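Local structure of nucleoporin nup120 (Schizosaccharomyces pombe, 4GQ2) at residues E555-T558 against K559-S563; I12-S16 against F17-G21. The protein serves as a structural constituent of the nuclear pore complex, whose nucleoporins build the pore and can dock transiently associated nuclear transport factors. All blocks are in the same frame, centred on the assembly; numbering follows the deposited sequence.

Contact 1 of 2, residues E555-T558 against K559-S563; sequences EPLT and KLISS
P556 and L560 join at the start of the short helix 557-561, where P556, the N-cap residue, gives its carbonyl O to L560 N at 3.2 Å. The next two carbonyls repeat the pattern: L557 O takes I561 N at 2.9 Å, and T558 O takes S562 N at 3.1 Å, this last donor lying in the carbonyl plane. Farther on, side-chain hydroxyls supply the donors. S562 OG gives a hydrogen bond of 2.7 Å to K559 O, tilted 32° from the carbonyl plane, while S563 OG meets L560 O almost head-on at 3.0 Å. Two apolar contacts flank the backbone ladder: L557 CD2 rests 3.8 Å from I561 CD1, and P556 CD packs 3.6 Å from K559 CB. With CG anti to the backbone N (chi1 -173°), the K559 chain then bends at its outer end, bringing CE alongside P556 CD. L557 touches D579, L560 touches R582 and I561 touches I572 and Y575, packing helix 557-561 on helix 571-585. Five consecutive carbonyls thus find donors locally: P556, L557 and T558 O in backbone amides, K559 and L560 O in serine hydroxyls, L560 O also weakly in S563 N.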
loop_
_atom_site.group_PDB
_atom_site.type_symbol
_atom_site.label_atom_id
_atom_site.label_comp_id
_atom_site.label_asym_id
_atom_site.label_seq_id
_atom_site.Cartn_x
_atom_site.Cartn_y
_atom_site.Cartn_z
ATOM N N GLU A 555 -4.401 26.004 -2.829
ATOM C CA GLU A 555 -4.785 27.398 -2.541
ATOM C C GLU A 555 -5.142 28.241 -3.788
ATOM O O GLU A 555 -5.041 27.751 -4.916
ATOM C CB GLU A 555 -3.651 28.083 -1.751
ATOM C CG GLU A 555 -2.955 27.214 -0.706
ATOM C CD GLU A 555 -3.776 26.994 0.555
ATOM O OE1 GLU A 555 -4.394 27.959 1.054
ATOM O OE2 GLU A 555 -3.789 25.851 1.061
ATOM N N PRO A 556 -5.584 29.505 -3.595
ATOM C CA PRO A 556 -6.054 30.204 -2.395
ATOM C C PRO A 556 -7.537 30.566 -2.490
ATOM O O PRO A 556 -8.150 30.381 -3.550
ATOM C CB PRO A 556 -5.212 31.479 -2.400
ATOM C CG PRO A 556 -4.898 31.728 -3.847
ATOM C CD PRO A 556 -5.203 30.476 -4.634
ATOM N N LEU A 557 -8.103 31.090 -1.402
ATOM C CA LEU A 557 -9.536 31.410 -1.362
ATOM C C LEU A 557 -9.944 32.376 -2.482
ATOM O O LEU A 557 -10.964 32.159 -3.146
ATOM C CB LEU A 557 -9.944 31.974 0.004
ATOM C CG LEU A 557 -11.277 31.549 0.650
ATOM C CD1 LEU A 557 -11.671 32.545 1.733
ATOM C CD2 LEU A 557 -12.442 31.337 -0.317
ATOM N N THR A 558 -9.138 33.422 -2.690
ATOM C CA THR A 558 -9.384 34.423 -3.739
ATOM C C THR A 558 -9.606 33.807 -5.126
ATOM O O THR A 558 -10.628 34.071 -5.765
ATOM C CB THR A 558 -8.251 35.471 -3.818
ATOM O OG1 THR A 558 -7.001 34.816 -4.076
ATOM C CG2 THR A 558 -8.151 36.263 -2.518
ATOM N N LYS A 559 -8.662 32.976 -5.572
ATOM C CA LYS A 559 -8.762 32.310 -6.874
ATOM C C LYS A 559 -9.976 31.374 -6.963
ATOM O O LYS A 559 -10.609 31.271 -8.021
ATOM C CB LYS A 559 -7.461 31.569 -7.210
ATOM C CG LYS A 559 -7.405 30.980 -8.618
ATOM C CD LYS A 559 -5.981 30.890 -9.162
ATOM C CE LYS A 559 -5.171 29.760 -8.535
ATOM N NZ LYS A 559 -5.640 28.404 -8.935
ATOM N N LEU A 560 -10.300 30.706 -5.857
ATOM C CA LEU A 560 -11.508 29.882 -5.790
ATOM C C LEU A 560 -12.771 30.709 -6.021
ATOM O O LEU A 560 -13.638 30.314 -6.795
ATOM C CB LEU A 560 -11.595 29.128 -4.460
ATOM C CG LEU A 560 -10.875 27.784 -4.391
ATOM C CD1 LEU A 560 -10.638 27.383 -2.944
ATOM C CD2 LEU A 560 -11.656 26.710 -5.136
ATOM N N ILE A 561 -12.852 31.861 -5.358
ATOM C CA ILE A 561 -13.991 32.777 -5.491
ATOM C C ILE A 561 -14.178 33.257 -6.937
ATOM O O ILE A 561 -15.307 33.337 -7.430
ATOM C CB ILE A 561 -13.852 33.993 -4.534
ATOM C CG1 ILE A 561 -13.849 33.553 -3.057
ATOM C CG2 ILE A 561 -14.923 35.049 -4.805
ATOM C CD1 ILE A 561 -15.092 32.828 -2.582
ATOM N N SER A 562 -13.067 33.546 -7.614
ATOM C CA SER A 562 -13.091 34.108 -8.968
ATOM C C SER A 562 -13.645 33.171 -10.055
ATOM O O SER A 562 -13.622 33.516 -11.237
ATOM C CB SER A 562 -11.704 34.632 -9.358
ATOM O OG SER A 562 -10.754 33.582 -9.390
ATOM N N SER A 563 -14.135 31.998 -9.656
ATOM C CA SER A 563 -14.899 31.133 -10.555
ATOM C C SER A 563 -16.302 31.721 -10.721
ATOM O O SER A 563 -17.074 31.810 -9.761
ATOM C CB SER A 563 -14.951 29.687 -10.044
ATOM O OG SER A 563 -15.698 29.582 -8.844
#

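Contact 2 of 2, residues I12-S16 against F17-G21; sequences IDLQS and FCLEG
F17 CG stands anti to its carbonyl carbon (chi1 -85°), which carries the ring back beside the chain at I12 and D13; D13 CG, set between its own backbone N and carbonyl carbon, instead turns its carboxylate onward to S16. The result is an Asx motif overlapping a type I beta turn from Q15 to C18, in the loop between strands 3-11 and 21-26. D13 OD1 is gripped twice by one residue: S16 N comes nearly along its C-O axis at 2.8 Å, and S16 OG reaches its syn side at 2.9 Å, 29° out of the carboxylate plane. The other oxygen, OD2, accepts from I434 N, so both ends of the buried carboxylate are held. C18 N closes the turn on Q15 O, approaching from above the carbonyl plane. Just beyond, L19 N makes a nearly straight bond of 2.9 Å to L14 O (173°), whereas F17 N is held by weak bonds to D13 O and L14 O. The buried F17 ring lies obliquely by the backbone, with CE1 4.0 Å from I12 CA and CD1 3.6 Å from D13 O. Beyond the loop it stacks with F673 and meets F87 edge-to-face, joining strand 83-88 to helix 672-703. With the F17 ring cut back to an alanine, a gap is likely to open beside I12 and D13, and F673 and F87 would each lose an aromatic partner. The L14 and L19 side chains cross at about a right angle, L14 CG lying 4.1 Å from L19 CB, and L14 CD2 comes within 4.0 Å of G21 CA.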
loop_
_atom_site.group_PDB
_atom_site.type_symbol
_atom_site.label_atom_id
_atom_site.label_comp_id
_atom_site.label_asym_id
_atom_site.label_seq_id
_atom_site.Cartn_x
_atom_site.Cartn_y
_atom_site.Cartn_z
ATOM N N ILE A 12 8.072 3.561 -14.989
ATOM C CA ILE A 12 8.260 2.461 -15.921
ATOM C C ILE A 12 9.224 1.451 -15.302
ATOM O O ILE A 12 10.419 1.418 -15.613
ATOM C CB ILE A 12 8.754 2.959 -17.289
ATOM C CG1 ILE A 12 7.746 3.932 -17.872
ATOM C CG2 ILE A 12 8.942 1.799 -18.250
ATOM C CD1 ILE A 12 8.273 4.704 -19.053
ATOM N N ASP A 13 8.681 0.652 -14.392
ATOM C CA ASP A 13 9.402 -0.436 -13.784
ATOM C C ASP A 13 8.448 -1.621 -13.672
ATOM O O ASP A 13 7.233 -1.454 -13.831
ATOM C CB ASP A 13 10.032 -0.026 -12.438
ATOM C CG ASP A 13 9.013 0.440 -11.398
ATOM O OD1 ASP A 13 7.914 -0.143 -11.284
ATOM O OD2 ASP A 13 9.334 1.384 -10.649
ATOM N N LEU A 14 9.004 -2.810 -13.445
ATOM C CA LEU A 14 8.220 -4.042 -13.405
ATOM C C LEU A 14 7.119 -4.000 -12.346
ATOM O O LEU A 14 5.970 -4.380 -12.607
ATOM C CB LEU A 14 9.146 -5.246 -13.184
ATOM C CG LEU A 14 9.674 -5.986 -14.423
ATOM C CD1 LEU A 14 10.315 -5.069 -15.463
ATOM C CD2 LEU A 14 10.657 -7.060 -13.993
ATOM N N GLN A 15 7.479 -3.510 -11.162
ATOM C CA GLN A 15 6.572 -3.435 -10.020
ATOM C C GLN A 15 5.318 -2.596 -10.301
ATOM O O GLN A 15 4.205 -3.032 -9.999
ATOM C CB GLN A 15 7.319 -2.903 -8.789
ATOM C CG GLN A 15 6.577 -3.033 -7.462
ATOM C CD GLN A 15 6.260 -4.471 -7.068
ATOM O OE1 GLN A 15 6.970 -5.417 -7.432
ATOM N NE2 GLN A 15 5.187 -4.638 -6.309
ATOM N N SER A 16 5.500 -1.411 -10.887
ATOM C CA SER A 16 4.388 -0.480 -11.101
ATOM C C SER A 16 3.423 -0.963 -12.173
ATOM O O SER A 16 2.257 -0.577 -12.177
ATOM C CB SER A 16 4.892 0.921 -11.461
ATOM O OG SER A 16 5.687 1.471 -10.424
ATOM N N PHE A 17 3.919 -1.801 -13.077
ATOM C CA PHE A 17 3.102 -2.376 -14.149
ATOM C C PHE A 17 2.558 -3.765 -13.786
ATOM O O PHE A 17 1.929 -4.409 -14.624
ATOM C CB PHE A 17 3.926 -2.471 -15.438
ATOM C CG PHE A 17 3.945 -1.209 -16.253
ATOM C CD1 PHE A 17 4.552 -0.052 -15.774
ATOM C CD2 PHE A 17 3.369 -1.180 -17.520
ATOM C CE1 PHE A 17 4.567 1.115 -16.535
ATOM C CE2 PHE A 17 3.390 -0.019 -18.289
ATOM C CZ PHE A 17 3.990 1.131 -17.796
ATOM N N CYS A 18 2.798 -4.225 -12.552
ATOM C CA CYS A 18 2.395 -5.579 -12.118
ATOM C C CYS A 18 2.928 -6.676 -13.041
ATOM O O CYS A 18 2.211 -7.621 -13.380
ATOM C CB CYS A 18 0.874 -5.713 -11.997
ATOM S SG CYS A 18 0.079 -4.411 -11.044
ATOM N N LEU A 19 4.188 -6.550 -13.440
ATOM C CA LEU A 19 4.786 -7.510 -14.342
ATOM C C LEU A 19 5.490 -8.614 -13.571
ATOM O O LEU A 19 5.993 -8.389 -12.471
ATOM C CB LEU A 19 5.772 -6.812 -15.274
ATOM C CG LEU A 19 5.245 -5.747 -16.246
ATOM C CD1 LEU A 19 6.364 -5.307 -17.185
ATOM C CD2 LEU A 19 4.024 -6.205 -17.041
ATOM N N GLU A 20 5.521 -9.803 -14.162
ATOM C CA GLU A 20 6.216 -10.952 -13.589
ATOM C C GLU A 20 7.673 -11.049 -14.035
ATOM O O GLU A 20 8.505 -11.623 -13.329
ATOM C CB GLU A 20 5.476 -12.242 -13.934
ATOM C CG GLU A 20 4.189 -12.446 -13.147
ATOM C CD GLU A 20 3.423 -13.684 -13.581
ATOM O OE1 GLU A 20 2.213 -13.766 -13.280
ATOM O OE2 GLU A 20 4.022 -14.575 -14.225
ATOM N N GLY A 21 7.983 -10.495 -15.206
ATOM C CA GLY A 21 9.357 -10.486 -15.698
ATOM C C GLY A 21 9.580 -9.789 -17.029
ATOM O O GLY A 21 8.715 -9.070 -17.534
#

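From the N terminus, strand 3-11 runs in the eight-stranded mixed sheet, and contact 2 turns the chain out of it into strand 21-26, at the edge of a separate five-stranded sheet. Its surroundings reach beyond these two sheets to helix 672-703, far later in sequence. The chain then runs through the intervening strands and helices until strand 539-544 returns to pair beside strand 3-11. Contact 1 follows, forming helix 557-561, which comes between helices 548-553 and 571-585 in sequence and packs on the latter. The two contacts are in series, neither nested nor crossing; the centres of contact 1 and contact 2 are about 40 Å apart, and the nearest atoms of contact 1 and contact 2 about 28 Å apart.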